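PDB 4CC9: protein VPX from Simian immunodeficiency virus, which redirects the host CUL4A-DDB1 ubiquitin ligase through DCAF1 so that SAMHD1 is degraded, and helps the viral pre-integration complex enter the nucleus. Local coordinates for residues D33-L47 with K75-H89. Residues are numbered along the deposited sequence; the frame is centred on the assembly and turned at random.
Sequences DRTVEEINRAAVNHL and KYRYLCLIQKAMFMH. With ZN (zinc ion), chain F.
The His46 and His89 rings meet obliquely, planes at 69°: CB of His46 sits over one face of the His89 ring, 3.9 Å from its centroid, while NE2 of His89 lies at the edge of the His46 ring, as does Ala42 O, in its plane. Both rings bind the zinc ion, His46 through ND1 (2.0 Å) and His89 through NE2 (2.1 Å), and Cys94 and Cys96 complete this His2Cys2 site, which joins the turn that follows helix 25-43 to helix 71-91 in the three-helix Vpr/Vpx fold. His89 gets its ring to the metal by swinging CG away from the backbone N.

Farther along, the Tyr78 ring has CG1 of Ile82 on one face, and Asn40 OD1 and Val36 CG2 at its edge; Trp56 of helix 49-66 meets it edge-to-face.

The helices run roughly parallel at 37°, their axes 10.4 Å apart. Between them Ile39 wedges in, CG2 against Leu79 CD1 (3.6 Å) and CD1 against Ile82 CG2 and the amide of Gln83, whose OE1 is hydrogen-bonded to an aromatic side chain on the chain of another protein. Met86, bent at chi2 and chi3, lays its sulfur against both Ala43 CB and Leu47 CD1, each 4.0 Å away. Tyr78 OH donates to Asn40 OD1 (2.8 Å), tilted 26° from the amide's carbonyl plane.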
loop_
_atom_site.group_PDB
_atom_site.type_symbol
_atom_site.label_atom_id
_atom_site.label_comp_id
_atom_site.label_asym_id
_atom_site.label_seq_id
_atom_site.Cartn_x
_atom_site.Cartn_y
_atom_site.Cartn_z
ATOM N N ASP B 33 3.535 11.600 -21.230
ATOM C CA ASP B 33 4.619 11.241 -22.144
ATOM C C ASP B 33 5.862 10.791 -21.396
ATOM O O ASP B 33 6.462 9.762 -21.715
ATOM C CB ASP B 33 4.966 12.420 -23.045
ATOM C CG ASP B 33 3.936 12.634 -24.147
ATOM O OD1 ASP B 33 3.442 11.624 -24.697
ATOM O OD2 ASP B 33 3.618 13.808 -24.455
ATOM N N ARG B 34 6.241 11.565 -20.387
ATOM C CA ARG B 34 7.446 11.271 -19.631
ATOM C C ARG B 34 7.323 9.958 -18.861
ATOM O O ARG B 34 8.262 9.157 -18.873
ATOM C CB ARG B 34 7.795 12.441 -18.706
ATOM C CG ARG B 34 9.180 12.357 -18.091
ATOM N N THR B 35 6.166 9.709 -18.232
ATOM C CA THR B 35 5.999 8.507 -17.395
ATOM C C THR B 35 5.984 7.187 -18.185
ATOM O O THR B 35 6.517 6.172 -17.710
ATOM C CB THR B 35 4.726 8.583 -16.493
ATOM O OG1 THR B 35 4.741 9.788 -15.716
ATOM C CG2 THR B 35 4.661 7.393 -15.532
ATOM N N VAL B 36 5.376 7.184 -19.376
ATOM C CA VAL B 36 5.332 5.951 -20.173
ATOM C C VAL B 36 6.749 5.537 -20.576
ATOM O O VAL B 36 7.104 4.347 -20.514
ATOM C CB VAL B 36 4.340 6.018 -21.392
ATOM C CG1 VAL B 36 4.461 7.319 -22.126
ATOM C CG2 VAL B 36 4.587 4.867 -22.369
ATOM N N GLU B 37 7.573 6.519 -20.934
ATOM C CA GLU B 37 8.955 6.228 -21.312
ATOM C C GLU B 37 9.738 5.700 -20.118
ATOM O O GLU B 37 10.483 4.722 -20.232
ATOM C CB GLU B 37 9.644 7.464 -21.887
ATOM C CG GLU B 37 9.039 7.947 -23.182
ATOM C CD GLU B 37 10.038 8.706 -24.038
ATOM O OE1 GLU B 37 11.180 8.914 -23.564
ATOM O OE2 GLU B 37 9.684 9.088 -25.182
ATOM N N GLU B 38 9.556 6.343 -18.968
ATOM C CA GLU B 38 10.264 5.932 -17.763
ATOM C C GLU B 38 9.817 4.560 -17.247
ATOM O O GLU B 38 10.659 3.739 -16.864
ATOM C CB GLU B 38 10.162 7.002 -16.682
ATOM C CG GLU B 38 10.941 8.278 -17.009
ATOM C CD GLU B 38 10.905 9.303 -15.881
ATOM O OE1 GLU B 38 10.248 9.032 -14.850
ATOM O OE2 GLU B 38 11.535 10.377 -16.027
ATOM N N ILE B 39 8.514 4.281 -17.256
ATOM C CA ILE B 39 8.080 2.965 -16.787
ATOM C C ILE B 39 8.647 1.844 -17.661
ATOM O O ILE B 39 9.043 0.792 -17.146
ATOM C CB ILE B 39 6.536 2.855 -16.572
ATOM C CG1 ILE B 39 6.198 1.671 -15.652
ATOM C CG2 ILE B 39 5.787 2.723 -17.892
ATOM C CD1 ILE B 39 4.733 1.660 -15.164
ATOM N N ASN B 40 8.727 2.077 -18.970
ATOM C CA ASN B 40 9.309 1.074 -19.867
ATOM C C ASN B 40 10.788 0.791 -19.562
ATOM O O ASN B 40 11.197 -0.364 -19.456
ATOM C CB ASN B 40 9.095 1.449 -21.347
ATOM C CG ASN B 40 7.648 1.304 -21.781
ATOM O OD1 ASN B 40 6.863 0.593 -21.148
ATOM N ND2 ASN B 40 7.289 1.964 -22.872
ATOM N N ARG B 41 11.584 1.842 -19.401
ATOM C CA ARG B 41 12.991 1.667 -19.062
ATOM C C ARG B 41 13.181 0.964 -17.722
ATOM O O ARG B 41 14.114 0.174 -17.558
ATOM C CB ARG B 41 13.712 3.011 -19.055
ATOM C CG ARG B 41 13.790 3.650 -20.436
ATOM C CD ARG B 41 14.812 4.769 -20.483
ATOM N NE ARG B 41 14.398 5.798 -21.429
ATOM C CZ ARG B 41 13.795 6.930 -21.077
ATOM N NH1 ARG B 41 13.559 7.184 -19.796
ATOM N NH2 ARG B 41 13.437 7.813 -22.000
ATOM N N ALA B 42 12.295 1.235 -16.769
ATOM C CA ALA B 42 12.381 0.577 -15.465
ATOM C C ALA B 42 11.950 -0.886 -15.543
ATOM O O ALA B 42 12.619 -1.775 -14.991
ATOM C CB ALA B 42 11.550 1.319 -14.436
ATOM N N ALA B 43 10.846 -1.134 -16.248
ATOM C CA ALA B 43 10.242 -2.467 -16.273
ATOM C C ALA B 43 11.092 -3.535 -16.955
ATOM O O ALA B 43 10.947 -4.718 -16.644
ATOM C CB ALA B 43 8.862 -2.423 -16.903
ATOM N N VAL B 44 11.964 -3.139 -17.883
ATOM C CA VAL B 44 12.799 -4.132 -18.566
ATOM C C VAL B 44 13.865 -4.726 -17.637
ATOM O O VAL B 44 14.477 -5.727 -17.973
ATOM C CB VAL B 44 13.444 -3.612 -19.892
ATOM C CG1 VAL B 44 12.402 -3.474 -20.997
ATOM C CG2 VAL B 44 14.182 -2.291 -19.679
ATOM N N ASN B 45 14.068 -4.126 -16.466
ATOM C CA ASN B 45 14.965 -4.708 -15.464
ATOM C C ASN B 45 14.261 -5.655 -14.487
ATOM O O ASN B 45 14.892 -6.177 -13.572
ATOM C CB ASN B 45 15.666 -3.610 -14.658
ATOM C CG ASN B 45 16.506 -2.691 -15.526
ATOM O OD1 ASN B 45 17.021 -3.101 -16.563
ATOM N ND2 ASN B 45 16.654 -1.440 -15.097
ATOM N N HIS B 46 12.959 -5.871 -14.670
ATOM C CA HIS B 46 12.187 -6.695 -13.737
ATOM C C HIS B 46 11.296 -7.693 -14.459
ATOM O O HIS B 46 11.097 -8.809 -13.989
ATOM C CB HIS B 46 11.302 -5.822 -12.839
ATOM C CG HIS B 46 12.068 -4.877 -11.969
ATOM N ND1 HIS B 46 12.515 -5.221 -10.706
ATOM C CD2 HIS B 46 12.459 -3.600 -12.173
ATOM C CE1 HIS B 46 13.151 -4.195 -10.174
ATOM N NE2 HIS B 46 13.133 -3.200 -11.041
ATOM N N LEU B 47 10.736 -7.278 -15.590
ATOM C CA LEU B 47 9.766 -8.101 -16.301
ATOM C C LEU B 47 10.394 -8.571 -17.599
ATOM O O LEU B 47 11.280 -7.897 -18.132
ATOM C CB LEU B 47 8.491 -7.296 -16.588
ATOM C CG LEU B 47 7.885 -6.543 -15.396
ATOM C CD1 LEU B 47 6.676 -5.748 -15.811
ATOM C CD2 LEU B 47 7.518 -7.504 -14.269
ATOM N N LYS B 75 -2.190 5.440 -24.712
ATOM C CA LYS B 75 -1.023 5.356 -23.842
ATOM C C LYS B 75 -1.432 5.214 -22.381
ATOM O O LYS B 75 -0.774 4.502 -21.615
ATOM C CB LYS B 75 -0.133 6.575 -24.011
ATOM C CG LYS B 75 0.610 6.606 -25.325
ATOM C CD LYS B 75 1.202 7.985 -25.519
ATOM C CE LYS B 75 2.684 7.968 -25.353
ATOM N NZ LYS B 75 3.184 9.359 -25.372
ATOM N N TYR B 76 -2.534 5.863 -22.003
ATOM C CA TYR B 76 -2.960 5.854 -20.610
ATOM C C TYR B 76 -3.490 4.485 -20.159
ATOM O O TYR B 76 -3.132 4.008 -19.066
ATOM C CB TYR B 76 -3.990 6.952 -20.365
ATOM C CG TYR B 76 -4.486 7.014 -18.939
ATOM C CD1 TYR B 76 -3.773 7.697 -17.965
ATOM C CD2 TYR B 76 -5.673 6.388 -18.569
ATOM C CE1 TYR B 76 -4.232 7.752 -16.654
ATOM C CE2 TYR B 76 -6.138 6.439 -17.261
ATOM C CZ TYR B 76 -5.421 7.123 -16.311
ATOM O OH TYR B 76 -5.891 7.171 -15.015
ATOM N N ARG B 77 -4.338 3.849 -20.980
ATOM C CA ARG B 77 -4.782 2.484 -20.650
ATOM C C ARG B 77 -3.580 1.539 -20.555
ATOM O O ARG B 77 -3.542 0.642 -19.709
ATOM C CB ARG B 77 -5.801 1.939 -21.661
ATOM C CG ARG B 77 -7.097 2.762 -21.745
ATOM C CD ARG B 77 -7.829 2.812 -20.403
ATOM N NE ARG B 77 -8.132 1.463 -19.943
ATOM C CZ ARG B 77 -9.267 0.810 -20.192
ATOM N NH1 ARG B 77 -10.242 1.391 -20.890
ATOM N NH2 ARG B 77 -9.430 -0.437 -19.736
ATOM N N TYR B 78 -2.587 1.754 -21.408
ATOM C CA TYR B 78 -1.411 0.900 -21.386
ATOM C C TYR B 78 -0.607 1.106 -20.089
ATOM O O TYR B 78 -0.183 0.138 -19.457
ATOM C CB TYR B 78 -0.536 1.150 -22.628
ATOM C CG TYR B 78 0.870 0.604 -22.490
ATOM C CD1 TYR B 78 1.134 -0.743 -22.708
ATOM C CD2 TYR B 78 1.931 1.434 -22.146
ATOM C CE1 TYR B 78 2.427 -1.254 -22.589
ATOM C CE2 TYR B 78 3.223 0.933 -22.025
ATOM C CZ TYR B 78 3.454 -0.415 -22.246
ATOM O OH TYR B 78 4.714 -0.930 -22.129
ATOM N N LEU B 79 -0.390 2.364 -19.709
ATOM C CA LEU B 79 0.355 2.678 -18.489
ATOM C C LEU B 79 -0.291 2.024 -17.265
ATOM O O LEU B 79 0.407 1.423 -16.443
ATOM C CB LEU B 79 0.469 4.203 -18.289
ATOM C CG LEU B 79 1.183 4.711 -17.036
ATOM C CD1 LEU B 79 2.618 4.224 -16.992
ATOM C CD2 LEU B 79 1.146 6.230 -16.955
ATOM N N CYS B 80 -1.616 2.116 -17.151
ATOM C CA CYS B 80 -2.292 1.548 -15.982
ATOM C C CYS B 80 -2.055 0.038 -15.869
ATOM O O CYS B 80 -1.867 -0.483 -14.764
ATOM C CB CYS B 80 -3.789 1.902 -15.968
ATOM S SG CYS B 80 -4.140 3.708 -15.727
ATOM N N LEU B 81 -2.022 -0.656 -17.006
ATOM C CA LEU B 81 -1.739 -2.101 -17.005
ATOM C C LEU B 81 -0.313 -2.421 -16.557
ATOM O O LEU B 81 -0.099 -3.376 -15.803
ATOM C CB LEU B 81 -1.976 -2.708 -18.384
ATOM C CG LEU B 81 -3.436 -2.844 -18.808
ATOM C CD1 LEU B 81 -3.515 -3.212 -20.278
ATOM C CD2 LEU B 81 -4.161 -3.891 -17.941
ATOM N N ILE B 82 0.660 -1.636 -17.024
ATOM C CA ILE B 82 2.047 -1.873 -16.628
ATOM C C ILE B 82 2.267 -1.506 -15.160
ATOM O O ILE B 82 3.024 -2.199 -14.455
ATOM C CB ILE B 82 3.057 -1.133 -17.522
ATOM C CG1 ILE B 82 2.839 -1.526 -18.988
ATOM C CG2 ILE B 82 4.482 -1.493 -17.124
ATOM C CD1 ILE B 82 2.900 -3.043 -19.223
ATOM N N GLN B 83 1.598 -0.446 -14.687
ATOM C CA GLN B 83 1.731 -0.063 -13.279
ATOM C C GLN B 83 1.230 -1.219 -12.407
ATOM O O GLN B 83 1.828 -1.511 -11.370
ATOM C CB GLN B 83 0.983 1.243 -12.957
ATOM C CG GLN B 83 1.500 2.516 -13.657
ATOM C CD GLN B 83 2.641 3.225 -12.919
ATOM O OE1 GLN B 83 3.466 2.597 -12.245
ATOM N NE2 GLN B 83 2.704 4.543 -13.076
ATOM N N LYS B 84 0.167 -1.903 -12.843
ATOM C CA LYS B 84 -0.348 -3.046 -12.075
ATOM C C LYS B 84 0.589 -4.244 -12.122
ATOM O O LYS B 84 0.775 -4.928 -11.113
ATOM C CB LYS B 84 -1.769 -3.434 -12.516
ATOM C CG LYS B 84 -2.802 -2.388 -12.112
ATOM C CD LYS B 84 -4.168 -2.613 -12.726
ATOM C CE LYS B 84 -4.960 -1.291 -12.694
ATOM N NZ LYS B 84 -6.395 -1.433 -13.043
ATOM N N ALA B 85 1.189 -4.489 -13.286
ATOM C CA ALA B 85 2.182 -5.553 -13.415
ATOM C C ALA B 85 3.355 -5.286 -12.470
ATOM O O ALA B 85 3.833 -6.196 -11.788
ATOM C CB ALA B 85 2.675 -5.676 -14.874
ATOM N N MET B 86 3.806 -4.036 -12.410
ATOM C CA MET B 86 4.946 -3.694 -11.551
ATOM C C MET B 86 4.579 -3.851 -10.082
ATOM O O MET B 86 5.383 -4.342 -9.290
ATOM C CB MET B 86 5.438 -2.269 -11.818
ATOM C CG MET B 86 6.184 -2.123 -13.126
ATOM S SD MET B 86 7.736 -3.041 -13.098
ATOM C CE MET B 86 8.664 -2.077 -11.897
ATOM N N PHE B 87 3.357 -3.443 -9.733
ATOM C CA PHE B 87 2.842 -3.615 -8.375
ATOM C C PHE B 87 2.879 -5.091 -7.982
ATOM O O PHE B 87 3.306 -5.438 -6.885
ATOM C CB PHE B 87 1.409 -3.077 -8.296
ATOM C CG PHE B 87 0.678 -3.404 -7.010
ATOM C CD1 PHE B 87 0.819 -2.599 -5.878
ATOM C CD2 PHE B 87 -0.196 -4.481 -6.949
ATOM C CE1 PHE B 87 0.114 -2.880 -4.681
ATOM C CE2 PHE B 87 -0.913 -4.772 -5.769
ATOM C CZ PHE B 87 -0.758 -3.966 -4.634
ATOM N N MET B 88 2.423 -5.963 -8.870
ATOM C CA MET B 88 2.423 -7.385 -8.554
ATOM C C MET B 88 3.851 -7.916 -8.382
ATOM O O MET B 88 4.124 -8.705 -7.474
ATOM C CB MET B 88 1.655 -8.178 -9.615
ATOM C CG MET B 88 0.135 -7.965 -9.523
ATOM S SD MET B 88 -0.848 -8.902 -10.723
ATOM C CE MET B 88 -0.380 -8.098 -12.251
ATOM N N HIS B 89 4.768 -7.457 -9.227
ATOM C CA HIS B 89 6.155 -7.923 -9.139
ATOM C C HIS B 89 6.810 -7.529 -7.816
ATOM O O HIS B 89 7.504 -8.332 -7.198
ATOM C CB HIS B 89 6.984 -7.401 -10.316
ATOM C CG HIS B 89 8.443 -7.723 -10.221
ATOM N ND1 HIS B 89 8.964 -8.937 -10.627
ATOM C CD2 HIS B 89 9.486 -6.991 -9.779
ATOM C CE1 HIS B 89 10.271 -8.934 -10.434
ATOM N NE2 HIS B 89 10.618 -7.770 -9.917
HETATM ZN ZN ZN F . 12.534 -7.005 -9.820
#